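Local atomic coordinates of ABC transporter (PDB entry 4G68), a protein that probably binds xylan-derived sugars outside the cell as the solute-binding component of an ABC transporter in a thermophilic bacterium. Residues Tyr206-Thr220 with Asn232-Met245. Sequence-based numbering, arbitrary orientation.
Sequences YYDMIALREGGVQLT and NQAFTDAAQKLQDM
Y207 and A238 interlock where helix 206-215 crosses helix 233-245, a knobs-into-holes helix pair running in roughly opposite directions, within a periplasmic-binding-protein fold. The axes approach to 8.4 Å at 134°. Small residues allow this: A238 CB points at the backbone of A211, 3.5 Å from A211 N. The Y207 side chain runs along the second helix, because its CG is anti to the backbone N (chi1 174°). Its ring edge meets the backbone around A239, and its OH donates to F235 O at 2.8 Å. That donor is tilted 34° from the carbonyl plane. A239 N bonds the same oxygen from the opposite face. A phenylalanine at Y207 would probably keep the ring packing but leave F235 O without its interhelix donor. The F235 side chain crosses that of Y207 at about a right angle. Its ring sits among A211, L219 and T220, with T220 CA at the ring edge. I210 CD1 packs on L242 CD2, and I210 CG2 on A238 CB. Further along, the M245 methyl CE touches the edge of the Y206 ring, 3.8 Å from CD1. Helix 398-412 packs on Y207, A239 and L242. E214 bends at chi2, which carries its carboxylate past D237 to K241. The salt bridge closes with K241 NZ on the syn side of E214 OE2, somewhat out of the carboxylate plane, at 2.9 Å.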
ATOM      1  N   TYR C 206       9.014   5.833  -0.512  1.00 23.75           N
ATOM      2  CA  TYR C 206       9.658   7.117  -0.646  1.00 21.77           C
ATOM      3  C   TYR C 206      10.391   7.144  -1.959  1.00 21.95           C
ATOM      4  O   TYR C 206      10.188   8.094  -2.743  1.00 19.61           O
ATOM      5  CB  TYR C 206      10.651   7.356   0.528  1.00 23.40           C
ATOM      6  CG  TYR C 206      10.068   7.654   1.870  1.00 24.34           C
ATOM      7  CD1 TYR C 206      10.470   8.806   2.548  1.00 28.60           C
ATOM      8  CD2 TYR C 206       9.230   6.750   2.543  1.00 22.07           C
ATOM      9  CE1 TYR C 206       9.979   9.099   3.794  1.00 24.86           C
ATOM     10  CE2 TYR C 206       8.753   7.027   3.827  1.00 25.85           C
ATOM     11  CZ  TYR C 206       9.154   8.203   4.442  1.00 22.76           C
ATOM     12  OH  TYR C 206       8.685   8.571   5.702  1.00 26.35           O
ATOM     13  N   TYR C 207      11.213   6.111  -2.225  1.00 22.99           N
ATOM     14  CA  TYR C 207      12.039   6.127  -3.457  1.00 20.71           C
ATOM     15  C   TYR C 207      11.172   6.036  -4.701  1.00 20.63           C
ATOM     16  O   TYR C 207      11.312   6.821  -5.627  1.00 25.10           O
ATOM     17  CB  TYR C 207      13.078   4.940  -3.504  1.00 22.15           C
ATOM     18  CG  TYR C 207      13.738   4.963  -4.828  1.00 22.01           C
ATOM     19  CD1 TYR C 207      14.871   5.749  -5.044  1.00 25.93           C
ATOM     20  CD2 TYR C 207      13.167   4.312  -5.919  1.00 24.29           C
ATOM     21  CE1 TYR C 207      15.437   5.840  -6.329  1.00 26.15           C
ATOM     22  CE2 TYR C 207      13.686   4.421  -7.191  1.00 25.06           C
ATOM     23  CZ  TYR C 207      14.845   5.161  -7.395  1.00 26.82           C
ATOM     24  OH  TYR C 207      15.367   5.203  -8.674  1.00 30.57           O
ATOM     25  N   ASP C 208      10.283   5.034  -4.745  1.00 21.09           N
ATOM     26  CA  ASP C 208       9.265   4.978  -5.831  1.00 20.61           C
ATOM     27  C   ASP C 208       8.568   6.300  -6.137  1.00 21.15           C
ATOM     28  O   ASP C 208       8.477   6.696  -7.316  1.00 20.92           O
ATOM     29  CB  ASP C 208       8.201   3.926  -5.541  1.00 20.38           C
ATOM     30  CG  ASP C 208       8.757   2.532  -5.473  1.00 22.40           C
ATOM     31  OD1 ASP C 208       9.954   2.389  -5.668  1.00 24.62           O
ATOM     32  OD2 ASP C 208       7.993   1.569  -5.180  1.00 25.65           O
ATOM     33  N   MET C 209       8.072   6.961  -5.078  1.00 20.69           N
ATOM     34  CA  MET C 209       7.345   8.228  -5.274  1.00 21.56           C
ATOM     35  C   MET C 209       8.234   9.262  -5.925  1.00 21.91           C
ATOM     36  O   MET C 209       7.790   9.977  -6.829  1.00 26.02           O
ATOM     37  CB  MET C 209       6.804   8.855  -3.977  1.00 21.26           C
ATOM     38  CG  MET C 209       6.754  10.409  -4.136  1.00 17.47           C
ATOM     39  SD  MET C 209       5.373  10.859  -5.244  1.00 25.40           S
ATOM     40  CE  MET C 209       4.132   9.789  -4.491  1.00 13.50           C
ATOM     41  N   ILE C 210       9.465   9.366  -5.420  1.00 22.94           N
ATOM     42  CA  ILE C 210      10.385  10.347  -5.926  1.00 19.16           C
ATOM     43  C   ILE C 210      10.712  10.028  -7.387  1.00 20.07           C
ATOM     44  O   ILE C 210      10.617  10.947  -8.221  1.00 22.64           O
ATOM     45  CB  ILE C 210      11.659  10.528  -5.041  1.00 20.15           C
ATOM     46  CG1 ILE C 210      11.299  10.841  -3.559  1.00 24.13           C
ATOM     47  CG2 ILE C 210      12.569  11.589  -5.691  1.00 21.36           C
ATOM     48  CD1 ILE C 210      12.445  10.482  -2.549  1.00 19.38           C
ATOM     49  N   ALA C 211      10.987   8.751  -7.721  1.00 22.47           N
ATOM     50  CA  ALA C 211      11.162   8.302  -9.167  1.00 20.11           C
ATOM     51  C   ALA C 211       9.944   8.686 -10.000  1.00 20.79           C
ATOM     52  O   ALA C 211      10.053   9.133 -11.153  1.00 22.28           O
ATOM     53  CB  ALA C 211      11.455   6.784  -9.247  1.00 20.66           C
ATOM     54  N   LEU C 212       8.755   8.556  -9.433  1.00 21.47           N
ATOM     55  CA  LEU C 212       7.533   8.991 -10.233  1.00 20.68           C
ATOM     56  C   LEU C 212       7.478  10.476 -10.487  1.00 23.61           C
ATOM     57  O   LEU C 212       7.140  10.952 -11.613  1.00 23.86           O
ATOM     58  CB  LEU C 212       6.275   8.500  -9.576  1.00 19.93           C
ATOM     59  CG  LEU C 212       4.879   8.555 -10.165  1.00 21.90           C
ATOM     60  CD1 LEU C 212       3.903   8.193  -9.050  1.00 23.76           C
ATOM     61  CD2 LEU C 212       4.460   9.912 -10.618  1.00 23.05           C
ATOM     62  N   ARG C 213       7.885  11.246  -9.477  1.00 25.28           N
ATOM     63  CA  ARG C 213       7.990  12.674  -9.666  1.00 25.79           C
ATOM     64  C   ARG C 213       9.117  13.074 -10.637  1.00 25.89           C
ATOM     65  O   ARG C 213       8.900  13.985 -11.426  1.00 28.34           O
ATOM     66  CB  ARG C 213       8.154  13.370  -8.340  1.00 25.94           C
ATOM     67  CG  ARG C 213       6.902  13.242  -7.519  1.00 25.35           C
ATOM     68  CD  ARG C 213       5.984  14.355  -7.789  1.00 22.56           C
ATOM     69  NE  ARG C 213       4.863  14.388  -6.823  1.00 25.40           N
ATOM     70  CZ  ARG C 213       3.682  13.779  -6.994  1.00 23.94           C
ATOM     71  NH1 ARG C 213       3.453  13.088  -8.116  1.00 20.66           N
ATOM     72  NH2 ARG C 213       2.705  13.919  -6.072  1.00 25.06           N
ATOM     73  N   GLU C 214      10.269  12.387 -10.593  1.00 24.50           N
ATOM     74  CA  GLU C 214      11.454  12.740 -11.455  1.00 22.66           C
ATOM     75  C   GLU C 214      11.270  12.378 -12.932  1.00 25.51           C
ATOM     76  O   GLU C 214      11.650  13.139 -13.850  1.00 22.09           O
ATOM     77  CB  GLU C 214      12.750  12.085 -10.978  1.00 23.33           C
ATOM     78  CG  GLU C 214      13.303  12.485  -9.590  1.00 25.07           C
ATOM     79  CD  GLU C 214      14.053  13.822  -9.588  1.00 27.90           C
ATOM     80  OE1 GLU C 214      13.710  14.722 -10.398  1.00 29.57           O
ATOM     81  OE2 GLU C 214      14.956  13.997  -8.729  1.00 27.05           O
ATOM     82  N   GLY C 215      10.702  11.205 -13.167  1.00 25.81           N
ATOM     83  CA  GLY C 215      10.668  10.603 -14.518  1.00 23.53           C
ATOM     84  C   GLY C 215       9.290  10.550 -15.170  1.00 28.47           C
ATOM     85  O   GLY C 215       9.212  10.387 -16.378  1.00 27.59           O
ATOM     86  N   GLY C 216       8.217  10.692 -14.378  1.00 25.14           N
ATOM     87  CA  GLY C 216       6.834  10.444 -14.813  1.00 25.46           C
ATOM     88  C   GLY C 216       6.407   8.980 -14.870  1.00 25.24           C
ATOM     89  O   GLY C 216       7.247   8.105 -14.739  1.00 20.79           O
ATOM     90  N   VAL C 217       5.091   8.723 -15.105  1.00 22.11           N
ATOM     91  CA  VAL C 217       4.523   7.384 -15.031  1.00 23.75           C
ATOM     92  C   VAL C 217       5.022   6.414 -16.099  1.00 22.76           C
ATOM     93  O   VAL C 217       5.118   5.180 -15.843  1.00 20.88           O
ATOM     94  CB  VAL C 217       2.964   7.353 -14.898  1.00 23.74           C
ATOM     95  CG1 VAL C 217       2.237   7.880 -16.121  1.00 27.54           C
ATOM     96  CG2 VAL C 217       2.494   5.970 -14.474  1.00 26.61           C
ATOM     97  N   GLN C 218       5.189   6.948 -17.319  1.00 24.60           N
ATOM     98  CA  GLN C 218       5.508   6.117 -18.444  1.00 26.29           C
ATOM     99  C   GLN C 218       6.904   5.515 -18.236  1.00 27.07           C
ATOM    100  O   GLN C 218       7.133   4.335 -18.533  1.00 30.20           O
ATOM    101  CB  GLN C 218       5.433   6.878 -19.783  1.00 30.33           C
ATOM    102  CG  GLN C 218       5.448   5.942 -20.981  1.00 31.75           C
ATOM    103  CD  GLN C 218       4.386   4.847 -20.835  1.00 36.45           C
ATOM    104  OE1 GLN C 218       3.204   5.137 -20.601  1.00 35.98           O
ATOM    105  NE2 GLN C 218       4.813   3.577 -20.898  1.00 36.34           N
ATOM    106  N   LEU C 219       7.837   6.299 -17.716  1.00 25.14           N
ATOM    107  CA  LEU C 219       9.215   5.829 -17.608  1.00 24.91           C
ATOM    108  C   LEU C 219       9.388   4.764 -16.511  1.00 23.55           C
ATOM    109  O   LEU C 219      10.215   3.856 -16.671  1.00 21.13           O
ATOM    110  CB  LEU C 219      10.193   7.001 -17.392  1.00 25.40           C
ATOM    111  CG  LEU C 219      11.677   6.662 -17.072  1.00 26.89           C
ATOM    112  CD1 LEU C 219      12.376   5.938 -18.235  1.00 26.36           C
ATOM    113  CD2 LEU C 219      12.452   7.918 -16.665  1.00 25.93           C
ATOM    114  N   THR C 220       8.686   4.932 -15.360  1.00 21.23           N
ATOM    115  CA  THR C 220       8.595   3.906 -14.349  1.00 21.11           C
ATOM    116  C   THR C 220       8.027   2.594 -14.961  1.00 23.37           C
ATOM    117  O   THR C 220       8.655   1.515 -14.870  1.00 20.35           O
ATOM    118  CB  THR C 220       7.696   4.387 -13.191  1.00 24.07           C
ATOM    119  OG1 THR C 220       8.443   5.315 -12.377  1.00 20.91           O
ATOM    120  CG2 THR C 220       7.228   3.217 -12.347  1.00 20.29           C
ATOM    121  N   ASN C 232      19.119   5.260 -15.545  1.00 35.65           N
ATOM    122  CA  ASN C 232      18.655   6.435 -16.250  1.00 37.85           C
ATOM    123  C   ASN C 232      18.734   7.586 -15.240  1.00 39.43           C
ATOM    124  O   ASN C 232      18.493   7.392 -14.058  1.00 35.86           O
ATOM    125  CB  ASN C 232      17.212   6.174 -16.698  1.00 41.35           C
ATOM    126  CG  ASN C 232      16.535   7.393 -17.297  1.00 48.73           C
ATOM    127  OD1 ASN C 232      16.327   8.422 -16.613  1.00 49.06           O
ATOM    128  ND2 ASN C 232      16.152   7.288 -18.581  1.00 46.83           N
ATOM    129  N   GLN C 233      19.049   8.789 -15.705  1.00 39.76           N
ATOM    130  CA  GLN C 233      19.306   9.923 -14.790  1.00 39.24           C
ATOM    131  C   GLN C 233      18.141  10.225 -13.814  1.00 36.45           C
ATOM    132  O   GLN C 233      18.343  10.540 -12.598  1.00 32.57           O
ATOM    133  CB  GLN C 233      19.627  11.194 -15.590  1.00 38.63           C
ATOM    134  CG  GLN C 233      20.282  12.289 -14.760  1.00 38.50           C
ATOM    135  CD  GLN C 233      21.586  11.821 -14.153  1.00 39.49           C
ATOM    136  OE1 GLN C 233      21.772  11.862 -12.937  1.00 43.91           O
ATOM    137  NE2 GLN C 233      22.493  11.355 -15.003  1.00 41.72           N
ATOM    138  N   ALA C 234      16.925  10.146 -14.355  1.00 35.57           N
ATOM    139  CA  ALA C 234      15.738  10.419 -13.549  1.00 31.19           C
ATOM    140  C   ALA C 234      15.736   9.588 -12.280  1.00 28.41           C
ATOM    141  O   ALA C 234      15.335  10.106 -11.256  1.00 24.28           O
ATOM    142  CB  ALA C 234      14.456  10.200 -14.346  1.00 30.25           C
ATOM    143  N   PHE C 235      16.150   8.316 -12.386  1.00 26.28           N
ATOM    144  CA  PHE C 235      16.102   7.311 -11.296  1.00 26.58           C
ATOM    145  C   PHE C 235      17.314   7.468 -10.382  1.00 27.40           C
ATOM    146  O   PHE C 235      17.201   7.297  -9.178  1.00 26.51           O
ATOM    147  CB  PHE C 235      16.102   5.866 -11.843  1.00 28.70           C
ATOM    148  CG  PHE C 235      14.774   5.379 -12.380  1.00 29.33           C
ATOM    149  CD1 PHE C 235      13.664   6.234 -12.522  1.00 31.38           C
ATOM    150  CD2 PHE C 235      14.631   4.050 -12.773  1.00 31.44           C
ATOM    151  CE1 PHE C 235      12.449   5.755 -13.016  1.00 31.53           C
ATOM    152  CE2 PHE C 235      13.396   3.570 -13.255  1.00 26.47           C
ATOM    153  CZ  PHE C 235      12.320   4.405 -13.374  1.00 28.11           C
ATOM    154  N   THR C 236      18.484   7.736 -10.963  1.00 25.93           N
ATOM    155  CA  THR C 236      19.645   8.115 -10.165  1.00 24.17           C
ATOM    156  C   THR C 236      19.277   9.392  -9.360  1.00 27.38           C
ATOM    157  O   THR C 236      19.304   9.380  -8.090  1.00 28.22           O
ATOM    158  CB  THR C 236      20.911   8.322 -11.036  1.00 26.54           C
ATOM    159  OG1 THR C 236      21.019   7.232 -11.954  1.00 27.21           O
ATOM    160  CG2 THR C 236      22.191   8.324 -10.176  1.00 20.15           C
ATOM    161  N   ASP C 237      18.867  10.440 -10.084  1.00 28.88           N
ATOM    162  CA  ASP C 237      18.381  11.702  -9.492  1.00 30.03           C
ATOM    163  C   ASP C 237      17.368  11.496  -8.377  1.00 28.60           C
ATOM    164  O   ASP C 237      17.412  12.232  -7.418  1.00 27.03           O
ATOM    165  CB  ASP C 237      17.751  12.632 -10.520  1.00 31.06           C
ATOM    166  CG  ASP C 237      18.784  13.399 -11.378  1.00 35.14           C
ATOM    167  OD1 ASP C 237      20.023  13.382 -11.100  1.00 32.14           O
ATOM    168  OD2 ASP C 237      18.303  14.049 -12.349  1.00 35.27           O
ATOM    169  N   ALA C 238      16.449  10.519  -8.519  1.00 30.64           N
ATOM    170  CA  ALA C 238      15.586  10.128  -7.376  1.00 24.77           C
ATOM    171  C   ALA C 238      16.373   9.553  -6.166  1.00 26.92           C
ATOM    172  O   ALA C 238      16.085   9.870  -5.002  1.00 25.31           O
ATOM    173  CB  ALA C 238      14.467   9.172  -7.814  1.00 26.49           C
ATOM    174  N   ALA C 239      17.370   8.718  -6.431  1.00 26.52           N
ATOM    175  CA  ALA C 239      18.161   8.090  -5.367  1.00 23.59           C
ATOM    176  C   ALA C 239      18.936   9.210  -4.666  1.00 27.41           C
ATOM    177  O   ALA C 239      18.938   9.310  -3.429  1.00 25.53           O
ATOM    178  CB  ALA C 239      19.078   7.017  -5.918  1.00 24.34           C
ATOM    179  N   GLN C 240      19.538  10.085  -5.463  1.00 29.94           N
ATOM    180  CA  GLN C 240      20.214  11.252  -4.903  1.00 32.72           C
ATOM    181  C   GLN C 240      19.243  12.003  -3.959  1.00 32.29           C
ATOM    182  O   GLN C 240      19.581  12.255  -2.808  1.00 34.31           O
ATOM    183  CB  GLN C 240      20.764  12.176  -6.000  1.00 34.08           C
ATOM    184  CG  GLN C 240      21.546  13.381  -5.465  1.00 35.85           C
ATOM    185  CD  GLN C 240      22.632  12.966  -4.512  1.00 38.97           C
ATOM    186  OE1 GLN C 240      23.648  12.402  -4.913  1.00 41.82           O
ATOM    187  NE2 GLN C 240      22.410  13.211  -3.230  1.00 43.41           N
ATOM    188  N   LYS C 241      18.044  12.326  -4.440  1.00 31.20           N
ATOM    189  CA  LYS C 241      17.052  12.993  -3.558  1.00 31.31           C
ATOM    190  C   LYS C 241      16.597  12.249  -2.296  1.00 28.91           C
ATOM    191  O   LYS C 241      16.198  12.910  -1.321  1.00 29.40           O
ATOM    192  CB  LYS C 241      15.824  13.440  -4.342  1.00 30.81           C
ATOM    193  CG  LYS C 241      16.141  14.432  -5.445  1.00 33.68           C
ATOM    194  CD  LYS C 241      15.234  15.607  -5.275  1.00 34.91           C
ATOM    195  CE  LYS C 241      15.628  16.805  -6.121  1.00 37.61           C
ATOM    196  NZ  LYS C 241      15.221  16.630  -7.538  1.00 33.03           N
ATOM    197  N   LEU C 242      16.579  10.905  -2.313  1.00 28.22           N
ATOM    198  CA  LEU C 242      16.244  10.127  -1.109  1.00 29.54           C
ATOM    199  C   LEU C 242      17.361  10.342  -0.043  1.00 27.75           C
ATOM    200  O   LEU C 242      17.077  10.572   1.167  1.00 24.02           O
ATOM    201  CB  LEU C 242      16.161   8.631  -1.475  1.00 29.09           C
ATOM    202  CG  LEU C 242      15.024   7.694  -1.009  1.00 26.74           C
ATOM    203  CD1 LEU C 242      15.642   6.366  -0.545  1.00 25.55           C
ATOM    204  CD2 LEU C 242      14.193   8.264   0.113  1.00 29.21           C
ATOM    205  N   GLN C 243      18.622  10.274  -0.506  1.00 27.09           N
ATOM    206  CA  GLN C 243      19.824  10.475   0.373  1.00 29.45           C
ATOM    207  C   GLN C 243      19.906  11.909   0.973  1.00 28.33           C
ATOM    208  O   GLN C 243      20.339  12.107   2.129  1.00 31.25           O
ATOM    209  CB  GLN C 243      21.167  10.026  -0.324  1.00 26.21           C
ATOM    210  CG  GLN C 243      21.227   8.487  -0.531  1.00 28.15           C
ATOM    211  CD  GLN C 243      22.633   7.916  -0.748  1.00 28.17           C
ATOM    212  OE1 GLN C 243      22.993   6.788  -0.286  1.00 20.52           O
ATOM    213  NE2 GLN C 243      23.460   8.714  -1.418  1.00 23.05           N
ATOM    214  N   ASP C 244      19.506  12.890   0.165  1.00 29.08           N
ATOM    215  CA  ASP C 244      19.254  14.267   0.611  1.00 30.86           C
ATOM    216  C   ASP C 244      18.352  14.354   1.857  1.00 33.35           C
ATOM    217  O   ASP C 244      18.641  15.090   2.833  1.00 32.04           O
ATOM    218  CB  ASP C 244      18.649  15.050  -0.552  1.00 30.90           C
ATOM    219  CG  ASP C 244      19.673  15.299  -1.659  1.00 30.82           C
ATOM    220  OD1 ASP C 244      20.834  14.906  -1.439  1.00 28.22           O
ATOM    221  OD2 ASP C 244      19.327  15.891  -2.708  1.00 32.15           O
ATOM    222  N   MET C 245      17.269  13.580   1.862  1.00 30.84           N
ATOM    223  CA  MET C 245      16.420  13.526   3.058  1.00 28.34           C
ATOM    224  C   MET C 245      17.170  12.857   4.200  1.00 29.98           C
ATOM    225  O   MET C 245      17.043  13.262   5.350  1.00 35.28           O
ATOM    226  CB  MET C 245      15.115  12.749   2.773  1.00 25.79           C
ATOM    227  CG  MET C 245      14.245  13.331   1.653  1.00 24.36           C
ATOM    228  SD  MET C 245      12.770  12.322   1.337  1.00 19.47           S
ATOM    229  CE  MET C 245      12.131  12.137   3.046  1.00 20.09           C
TER